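Local coordinates for protein probable M18 family aminopeptidase 1 (Thermotoga maritima, PDB 2GLF) that probably acts as a zinc-dependent aminopeptidase of the M18 family, removing amino acids from the N-termini of peptides, at residues K355-Y363 against V395-I403; G57-Y65 against A75-K83. All coordinates share one frame; numbering follows the deposited sequence.

Interaction 1 and interaction 2 sit in different regions of one aminopeptidase chain, their centres 36 Å apart and their nearest atoms about 13 Å apart. Interaction 1 joins two loops beside the metal centre: the side chain of Thr402 comes within about 6 Å of a bound manganese ion and about 7 Å of the side chain of His92, a metal ligand, and touches Asp326, another ligand. Interaction 1 also faces a second subunit. Interaction 2 lies away from the metals and joins the strands of a hairpin near one border of the nine-stranded mixed sheet. That sheet links the two places, since strand 351-354 leads directly into residues 355-363.

Interaction 1: residues K355-Y363 against V395-I403; sequences KYTGARGKY and VDQGGGGTI
Thr357 and Ala359 run beside the glycine-rich residues 398-401 without forming regular strands, with Ala359 CA 4.6 Å from Gly399 CA, and the two loops are joined by a backbone hydrogen bond from Gly401 N to Thr357 O (2.9 Å, 135° at the hydrogen). The donor stands above the carbonyl plane of Thr357, off its lone pairs. Next to it, Gly399 CA makes a CA-H...O contact of 3.3 Å with Gly358 O. The side chain of Thr357 turns in over the same place: with chi1 at 54°, OG1 is set between the backbone N and the carbonyl carbon and comes 3.6 Å from Gly401 N. Farther along, Thr402 CG2 approaches Thr357 OG1 at 4.3 Å, while Thr402 OG1 is hydrogen-bonded to Asp416. At the other end Asp396 OD2 lies over one face of the Arg360 guanidinium, the carboxylate and guanidinium planes 16° apart. Asp396 OD2 is 3.0 Å from Arg360 NH1 but lies well outside the guanidinium plane and no N-H points at it, leaving a salt bridge of charge alone. Bends at chi2 and chi3 fold the poorly ordered arginine back over the acid, with CD 3.2 Å from Asp396 OD1. The acid's strongest partner is in a second subunit, whose Tyr118 OH is hydrogen-bonded to OD1; Lys124 of that subunit forms a salt bridge with OD2. Replacing Asp396 by an alanine is likely to leave Arg360 and Lys124 of the second subunit without their shared counter-charge and Tyr118 of that subunit without its partner. The carboxylate is probably held as an anion by Arg360 and Lys124 of the second subunit, tying this loop pair to the subunit interface, whereas toward the metal centre residues 357-359 meet mainly the backbone of Gly398 to Gly401, with Thr402 beyond.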
loop_
_atom_site.group_PDB
_atom_site.type_symbol
_atom_site.label_atom_id
_atom_site.label_comp_id
_atom_site.label_asym_id
_atom_site.label_seq_id
_atom_site.Cartn_x
_atom_site.Cartn_y
_atom_site.Cartn_z
ATOM N N LYS A 355 -10.264 -35.647 21.928
ATOM C CA LYS A 355 -11.672 -35.840 21.611
ATOM C C LYS A 355 -12.024 -35.407 20.187
ATOM O O LYS A 355 -12.924 -35.978 19.569
ATOM C CB LYS A 355 -12.547 -35.092 22.619
ATOM C CG LYS A 355 -14.024 -35.345 22.438
ATOM C CD LYS A 355 -14.791 -34.959 23.677
ATOM C CE LYS A 355 -16.288 -35.106 23.469
ATOM N NZ LYS A 355 -16.784 -34.184 22.411
ATOM N N TYR A 356 -11.314 -34.403 19.672
ATOM C CA TYR A 356 -11.555 -33.898 18.318
ATOM C C TYR A 356 -10.378 -33.100 17.753
ATOM O O TYR A 356 -9.592 -32.511 18.504
ATOM C CB TYR A 356 -12.826 -33.036 18.286
ATOM C CG TYR A 356 -12.815 -31.873 19.256
ATOM C CD1 TYR A 356 -11.951 -30.794 19.075
ATOM C CD2 TYR A 356 -13.644 -31.871 20.377
ATOM C CE1 TYR A 356 -11.907 -29.744 19.985
ATOM C CE2 TYR A 356 -13.609 -30.827 21.294
ATOM C CZ TYR A 356 -12.737 -29.768 21.094
ATOM O OH TYR A 356 -12.682 -28.741 22.006
ATOM N N THR A 357 -10.279 -33.083 16.424
ATOM C CA THR A 357 -9.218 -32.373 15.713
ATOM C C THR A 357 -9.693 -31.914 14.342
ATOM O O THR A 357 -9.485 -32.612 13.348
ATOM C CB THR A 357 -7.989 -33.272 15.478
ATOM O OG1 THR A 357 -8.401 -34.479 14.825
ATOM C CG2 THR A 357 -7.310 -33.611 16.784
ATOM N N GLY A 358 -10.323 -30.747 14.276
ATOM C CA GLY A 358 -10.796 -30.259 12.991
ATOM C C GLY A 358 -10.195 -28.918 12.623
ATOM O O GLY A 358 -9.004 -28.685 12.827
ATOM N N ALA A 359 -11.020 -28.036 12.072
ATOM C CA ALA A 359 -10.568 -26.703 11.687
ATOM C C ALA A 359 -11.526 -25.658 12.255
ATOM O O ALA A 359 -11.872 -25.700 13.433
ATOM C CB ALA A 359 -10.494 -26.587 10.172
ATOM N N ARG A 360 -11.970 -24.735 11.415
ATOM C CA ARG A 360 -12.883 -23.687 11.850
ATOM C C ARG A 360 -14.104 -24.206 12.639
ATOM O O ARG A 360 -15.241 -24.157 12.155
ATOM C CB ARG A 360 -13.345 -22.891 10.627
ATOM C CG ARG A 360 -12.211 -22.235 9.861
ATOM C CD ARG A 360 -11.717 -21.002 10.579
ATOM N NE ARG A 360 -12.779 -20.008 10.690
ATOM C CZ ARG A 360 -12.638 -18.821 11.269
ATOM N NH1 ARG A 360 -11.471 -18.473 11.794
ATOM N NH2 ARG A 360 -13.665 -17.983 11.321
ATOM N N GLY A 361 -13.880 -24.694 13.855
ATOM C CA GLY A 361 -14.994 -25.183 14.645
ATOM C C GLY A 361 -15.434 -26.616 14.378
ATOM O O GLY A 361 -16.600 -26.860 14.068
ATOM N N LYS A 362 -14.498 -27.558 14.494
ATOM C CA LYS A 362 -14.761 -28.984 14.305
ATOM C C LYS A 362 -15.151 -29.498 12.921
ATOM O O LYS A 362 -15.864 -30.501 12.821
ATOM C CB LYS A 362 -15.821 -29.459 15.302
ATOM C CG LYS A 362 -15.315 -29.698 16.706
ATOM C CD LYS A 362 -15.707 -28.576 17.632
ATOM C CE LYS A 362 -15.521 -28.999 19.078
ATOM N NZ LYS A 362 -16.379 -30.181 19.409
ATOM N N TYR A 363 -14.693 -28.844 11.858
ATOM C CA TYR A 363 -15.023 -29.307 10.512
ATOM C C TYR A 363 -14.205 -30.536 10.154
ATOM O O TYR A 363 -13.067 -30.682 10.599
ATOM C CB TYR A 363 -14.738 -28.233 9.453
ATOM C CG TYR A 363 -15.521 -26.956 9.600
ATOM C CD1 TYR A 363 -16.607 -26.874 10.466
ATOM C CD2 TYR A 363 -15.166 -25.819 8.874
ATOM C CE1 TYR A 363 -17.323 -25.686 10.611
ATOM C CE2 TYR A 363 -15.873 -24.628 9.011
ATOM C CZ TYR A 363 -16.950 -24.566 9.883
ATOM O OH TYR A 363 -17.636 -23.383 10.054
ATOM N N VAL A 395 -8.610 -22.433 19.324
ATOM C CA VAL A 395 -9.711 -22.633 18.392
ATOM C C VAL A 395 -9.474 -22.485 16.881
ATOM O O VAL A 395 -9.680 -23.453 16.140
ATOM C CB VAL A 395 -10.922 -21.790 18.823
ATOM C CG1 VAL A 395 -12.044 -21.874 17.787
ATOM C CG2 VAL A 395 -11.415 -22.305 20.165
ATOM N N ASP A 396 -9.060 -21.326 16.386
ATOM C CA ASP A 396 -8.858 -21.253 14.936
ATOM C C ASP A 396 -7.404 -21.248 14.460
ATOM O O ASP A 396 -7.105 -20.806 13.352
ATOM C CB ASP A 396 -9.612 -20.056 14.354
ATOM C CG ASP A 396 -11.101 -20.315 14.244
ATOM O OD1 ASP A 396 -11.465 -21.405 13.754
ATOM O OD2 ASP A 396 -11.902 -19.438 14.637
ATOM N N GLN A 397 -6.512 -21.771 15.296
ATOM C CA GLN A 397 -5.086 -21.836 14.993
ATOM C C GLN A 397 -4.717 -22.646 13.756
ATOM O O GLN A 397 -3.937 -22.186 12.908
ATOM C CB GLN A 397 -4.328 -22.390 16.194
ATOM C CG GLN A 397 -3.774 -21.308 17.080
ATOM C CD GLN A 397 -2.638 -20.569 16.421
ATOM O OE1 GLN A 397 -2.157 -19.565 16.934
ATOM N NE2 GLN A 397 -2.195 -21.069 15.279
ATOM N N GLY A 398 -5.258 -23.855 13.652
ATOM C CA GLY A 398 -4.938 -24.684 12.508
ATOM C C GLY A 398 -5.780 -25.932 12.401
ATOM O O GLY A 398 -6.688 -26.152 13.199
ATOM N N GLY A 399 -5.470 -26.756 11.407
ATOM C CA GLY A 399 -6.223 -27.978 11.206
ATOM C C GLY A 399 -5.468 -29.240 11.563
ATOM O O GLY A 399 -4.264 -29.213 11.813
ATOM N N GLY A 400 -6.194 -30.351 11.588
ATOM C CA GLY A 400 -5.597 -31.628 11.906
ATOM C C GLY A 400 -6.219 -32.731 11.080
ATOM O O GLY A 400 -5.774 -33.010 9.969
ATOM N N GLY A 401 -7.260 -33.354 11.620
ATOM C CA GLY A 401 -7.924 -34.429 10.911
ATOM C C GLY A 401 -7.081 -35.690 10.860
ATOM O O GLY A 401 -6.011 -35.701 10.253
ATOM N N THR A 402 -7.555 -36.749 11.509
ATOM C CA THR A 402 -6.848 -38.025 11.521
ATOM C C THR A 402 -7.713 -39.057 10.814
ATOM O O THR A 402 -8.790 -38.729 10.314
ATOM C CB THR A 402 -6.576 -38.517 12.947
ATOM O OG1 THR A 402 -7.817 -38.639 13.645
ATOM C CG2 THR A 402 -5.675 -37.544 13.689
ATOM N N ILE A 403 -7.253 -40.305 10.784
ATOM C CA ILE A 403 -8.000 -41.357 10.111
ATOM C C ILE A 403 -9.192 -41.873 10.917
ATOM O O ILE A 403 -9.987 -42.674 10.421
ATOM C CB ILE A 403 -7.085 -42.542 9.739
ATOM C CG1 ILE A 403 -6.667 -43.317 10.986
ATOM C CG2 ILE A 403 -5.859 -42.023 9.018
ATOM C CD1 ILE A 403 -5.921 -44.605 10.667
#

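Interaction 2: residues G57-Y65 against A75-K83; sequences GDPMNMTVY and AFRVVDDLK
Val64 CG2 lies at the edge of the Phe76 ring, near its plane, and meets the side chain at CB (4.2 Å); residues 57-65 put nothing over either face of this ring, and Ile300 of helix 292-303 touches the phenylalanine from outside. A chi1 of 69°, CG between the backbone N and the carbonyl carbon, turns the Tyr65 ring away from Ala75; its hydroxyl is hydrogen-bonded to Asp45. Tyr65 CB rests on Ala75, 3.8 Å from its CA and 4.0 Å from its CB. Val78 is the side chain most fully engaged. Its CB packs against CB of the selenomethionine Met62 at 3.9 Å, and CG1, anti to the backbone N, reaches Pro59 O at 3.3 Å. Two backbone hydrogen bonds link the segments, Met62 N to Val78 O (2.8 Å) and Phe76 N to Val64 O (2.7 Å), with CA-H...O contacts alongside. Asp58 to Asn61 form a type I turn, while Asp81 OD2 accepts from Lys83 N (3.1 Å) in an Asx turn. Tyr65 and Ala75, an antiparallel non-hydrogen-bonded pair, both touch Leu44 of helix 33-45, whereas Met62 and Phe76 meet helix 292-303. This is a beta hairpin of strands 64-67 and 73-77, placed between strands 50-51 and 270-275 in the helix-flanked mixed sheet characteristic of zinc exopeptidases.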
loop_
_atom_site.group_PDB
_atom_site.type_symbol
_atom_site.label_atom_id
_atom_site.label_comp_id
_atom_site.label_asym_id
_atom_site.label_seq_id
_atom_site.Cartn_x
_atom_site.Cartn_y
_atom_site.Cartn_z
ATOM N N GLY A 57 -6.985 -73.447 11.236
ATOM C CA GLY A 57 -6.679 -73.755 12.623
ATOM C C GLY A 57 -7.618 -73.182 13.672
ATOM O O GLY A 57 -7.162 -72.637 14.681
ATOM N N ASP A 58 -8.922 -73.309 13.435
ATOM C CA ASP A 58 -9.961 -72.824 14.354
ATOM C C ASP A 58 -10.244 -71.325 14.258
ATOM O O ASP A 58 -9.569 -70.504 14.885
ATOM C CB ASP A 58 -9.620 -73.187 15.805
ATOM C CG ASP A 58 -10.724 -72.802 16.777
ATOM O OD1 ASP A 58 -11.890 -73.190 16.552
ATOM O OD2 ASP A 58 -10.429 -72.113 17.773
ATOM N N PRO A 59 -11.271 -70.955 13.484
ATOM C CA PRO A 59 -11.682 -69.564 13.275
ATOM C C PRO A 59 -11.909 -68.798 14.574
ATOM O O PRO A 59 -11.975 -67.568 14.576
ATOM C CB PRO A 59 -12.968 -69.706 12.466
ATOM C CG PRO A 59 -12.737 -70.970 11.700
ATOM C CD PRO A 59 -12.153 -71.875 12.748
HETATM N N MSE A 60 -12.032 -69.529 15.675
HETATM C CA MSE A 60 -12.269 -68.910 16.967
HETATM C C MSE A 60 -10.972 -68.484 17.619
HETATM O O MSE A 60 -10.977 -67.704 18.567
HETATM C CB MSE A 60 -13.022 -69.876 17.879
HETATM C CG MSE A 60 -14.405 -69.389 18.283
HETATM SE SE MSE A 60 -15.401 -68.621 16.810
HETATM C CE MSE A 60 -15.335 -70.099 15.563
ATOM N N ASN A 61 -9.860 -68.999 17.117
ATOM C CA ASN A 61 -8.569 -68.632 17.669
ATOM C C ASN A 61 -7.534 -68.476 16.566
ATOM O O ASN A 61 -6.918 -69.452 16.136
ATOM C CB ASN A 61 -8.097 -69.668 18.684
ATOM C CG ASN A 61 -6.805 -69.261 19.365
ATOM O OD1 ASN A 61 -5.734 -69.282 18.757
ATOM N ND2 ASN A 61 -6.902 -68.870 20.630
HETATM N N MSE A 62 -7.353 -67.239 16.112
HETATM C CA MSE A 62 -6.404 -66.940 15.050
HETATM C C MSE A 62 -5.450 -65.836 15.482
HETATM O O MSE A 62 -5.830 -64.922 16.214
HETATM C CB MSE A 62 -7.140 -66.468 13.789
HETATM C CG MSE A 62 -8.212 -67.404 13.256
HETATM SE SE MSE A 62 -9.233 -66.640 11.769
HETATM C CE MSE A 62 -7.923 -66.855 10.381
ATOM N N THR A 63 -4.209 -65.934 15.023
ATOM C CA THR A 63 -3.186 -64.932 15.289
ATOM C C THR A 63 -2.655 -64.668 13.882
ATOM O O THR A 63 -1.548 -65.063 13.515
ATOM C CB THR A 63 -2.076 -65.487 16.195
ATOM O OG1 THR A 63 -1.510 -66.656 15.593
ATOM C CG2 THR A 63 -2.638 -65.853 17.556
ATOM N N VAL A 64 -3.486 -63.996 13.096
ATOM C CA VAL A 64 -3.190 -63.715 11.702
ATOM C C VAL A 64 -2.850 -62.282 11.361
ATOM O O VAL A 64 -2.945 -61.387 12.197
ATOM C CB VAL A 64 -4.385 -64.104 10.828
ATOM C CG1 VAL A 64 -4.654 -65.599 10.944
ATOM C CG2 VAL A 64 -5.604 -63.301 11.259
ATOM N N TYR A 65 -2.461 -62.081 10.108
ATOM C CA TYR A 65 -2.136 -60.759 9.609
ATOM C C TYR A 65 -2.217 -60.758 8.095
ATOM O O TYR A 65 -1.909 -61.750 7.445
ATOM C CB TYR A 65 -0.733 -60.327 10.063
ATOM C CG TYR A 65 0.407 -61.087 9.431
ATOM C CD1 TYR A 65 0.696 -60.955 8.070
ATOM C CD2 TYR A 65 1.204 -61.941 10.196
ATOM C CE1 TYR A 65 1.751 -61.661 7.482
ATOM C CE2 TYR A 65 2.264 -62.651 9.622
ATOM C CZ TYR A 65 2.529 -62.511 8.265
ATOM O OH TYR A 65 3.542 -63.248 7.687
ATOM N N ALA A 75 -3.041 -56.818 11.543
ATOM C CA ALA A 75 -2.746 -57.993 12.346
ATOM C C ALA A 75 -3.845 -58.215 13.368
ATOM O O ALA A 75 -4.191 -57.307 14.119
ATOM C CB ALA A 75 -1.415 -57.825 13.053
ATOM N N PHE A 76 -4.400 -59.421 13.393
ATOM C CA PHE A 76 -5.449 -59.723 14.349
ATOM C C PHE A 76 -5.067 -60.862 15.276
ATOM O O PHE A 76 -4.092 -61.586 15.056
ATOM C CB PHE A 76 -6.755 -60.105 13.645
ATOM C CG PHE A 76 -7.211 -59.113 12.623
ATOM C CD1 PHE A 76 -6.939 -59.314 11.269
ATOM C CD2 PHE A 76 -7.904 -57.965 13.007
ATOM C CE1 PHE A 76 -7.348 -58.388 10.318
ATOM C CE2 PHE A 76 -8.317 -57.030 12.060
ATOM C CZ PHE A 76 -8.040 -57.240 10.715
ATOM N N ARG A 77 -5.854 -60.982 16.335
ATOM C CA ARG A 77 -5.724 -62.041 17.319
ATOM C C ARG A 77 -7.176 -62.380 17.616
ATOM O O ARG A 77 -7.723 -61.993 18.650
ATOM C CB ARG A 77 -4.996 -61.558 18.580
ATOM C CG ARG A 77 -3.491 -61.534 18.431
ATOM C CD ARG A 77 -2.800 -61.194 19.734
ATOM N NE ARG A 77 -3.088 -62.177 20.774
ATOM C CZ ARG A 77 -2.693 -62.065 22.042
ATOM N NH1 ARG A 77 -1.989 -61.011 22.433
ATOM N NH2 ARG A 77 -3.014 -63.003 22.925
ATOM N N VAL A 78 -7.808 -63.055 16.657
ATOM C CA VAL A 78 -9.197 -63.461 16.790
ATOM C C VAL A 78 -9.218 -64.440 17.946
ATOM O O VAL A 78 -8.445 -65.401 17.970
ATOM C CB VAL A 78 -9.700 -64.147 15.515
ATOM C CG1 VAL A 78 -11.119 -64.613 15.709
ATOM C CG2 VAL A 78 -9.626 -63.179 14.350
ATOM N N VAL A 79 -10.099 -64.186 18.906
ATOM C CA VAL A 79 -10.183 -65.014 20.093
ATOM C C VAL A 79 -11.618 -65.416 20.419
ATOM O O VAL A 79 -11.868 -66.164 21.364
ATOM C CB VAL A 79 -9.539 -64.256 21.280
ATOM C CG1 VAL A 79 -9.768 -64.982 22.579
ATOM C CG2 VAL A 79 -8.042 -64.114 21.032
ATOM N N ASP A 80 -12.562 -64.925 19.628
ATOM C CA ASP A 80 -13.963 -65.252 19.839
ATOM C C ASP A 80 -14.718 -65.021 18.536
ATOM O O ASP A 80 -14.107 -64.863 17.479
ATOM C CB ASP A 80 -14.558 -64.375 20.939
ATOM C CG ASP A 80 -15.797 -64.992 21.570
ATOM O OD1 ASP A 80 -16.620 -65.575 20.830
ATOM O OD2 ASP A 80 -15.955 -64.890 22.805
ATOM N N ASP A 81 -16.041 -65.016 18.606
ATOM C CA ASP A 81 -16.862 -64.783 17.434
ATOM C C ASP A 81 -16.722 -63.291 17.084
ATOM O O ASP A 81 -16.962 -62.430 17.934
ATOM C CB ASP A 81 -18.312 -65.136 17.776
ATOM C CG ASP A 81 -19.265 -64.886 16.633
ATOM O OD1 ASP A 81 -20.480 -65.068 16.847
ATOM O OD2 ASP A 81 -18.814 -64.511 15.529
ATOM N N LEU A 82 -16.326 -62.974 15.853
ATOM C CA LEU A 82 -16.172 -61.569 15.468
ATOM C C LEU A 82 -17.427 -60.759 15.698
ATOM O O LEU A 82 -17.366 -59.534 15.785
ATOM C CB LEU A 82 -15.775 -61.415 14.003
ATOM C CG LEU A 82 -14.305 -61.566 13.618
ATOM C CD1 LEU A 82 -14.085 -60.793 12.312
ATOM C CD2 LEU A 82 -13.393 -61.024 14.721
ATOM N N LYS A 83 -18.567 -61.436 15.785
ATOM C CA LYS A 83 -19.821 -60.732 16.009
ATOM C C LYS A 83 -19.783 -59.970 17.324
ATOM O O LYS A 83 -20.524 -59.010 17.514
ATOM C CB LYS A 83 -21.005 -61.707 15.993
ATOM C CG LYS A 83 -21.509 -62.054 14.596
ATOM C CD LYS A 83 -22.950 -62.545 14.646
ATOM C CE LYS A 83 -23.058 -64.004 15.050
ATOM N NZ LYS A 83 -22.723 -64.909 13.916
#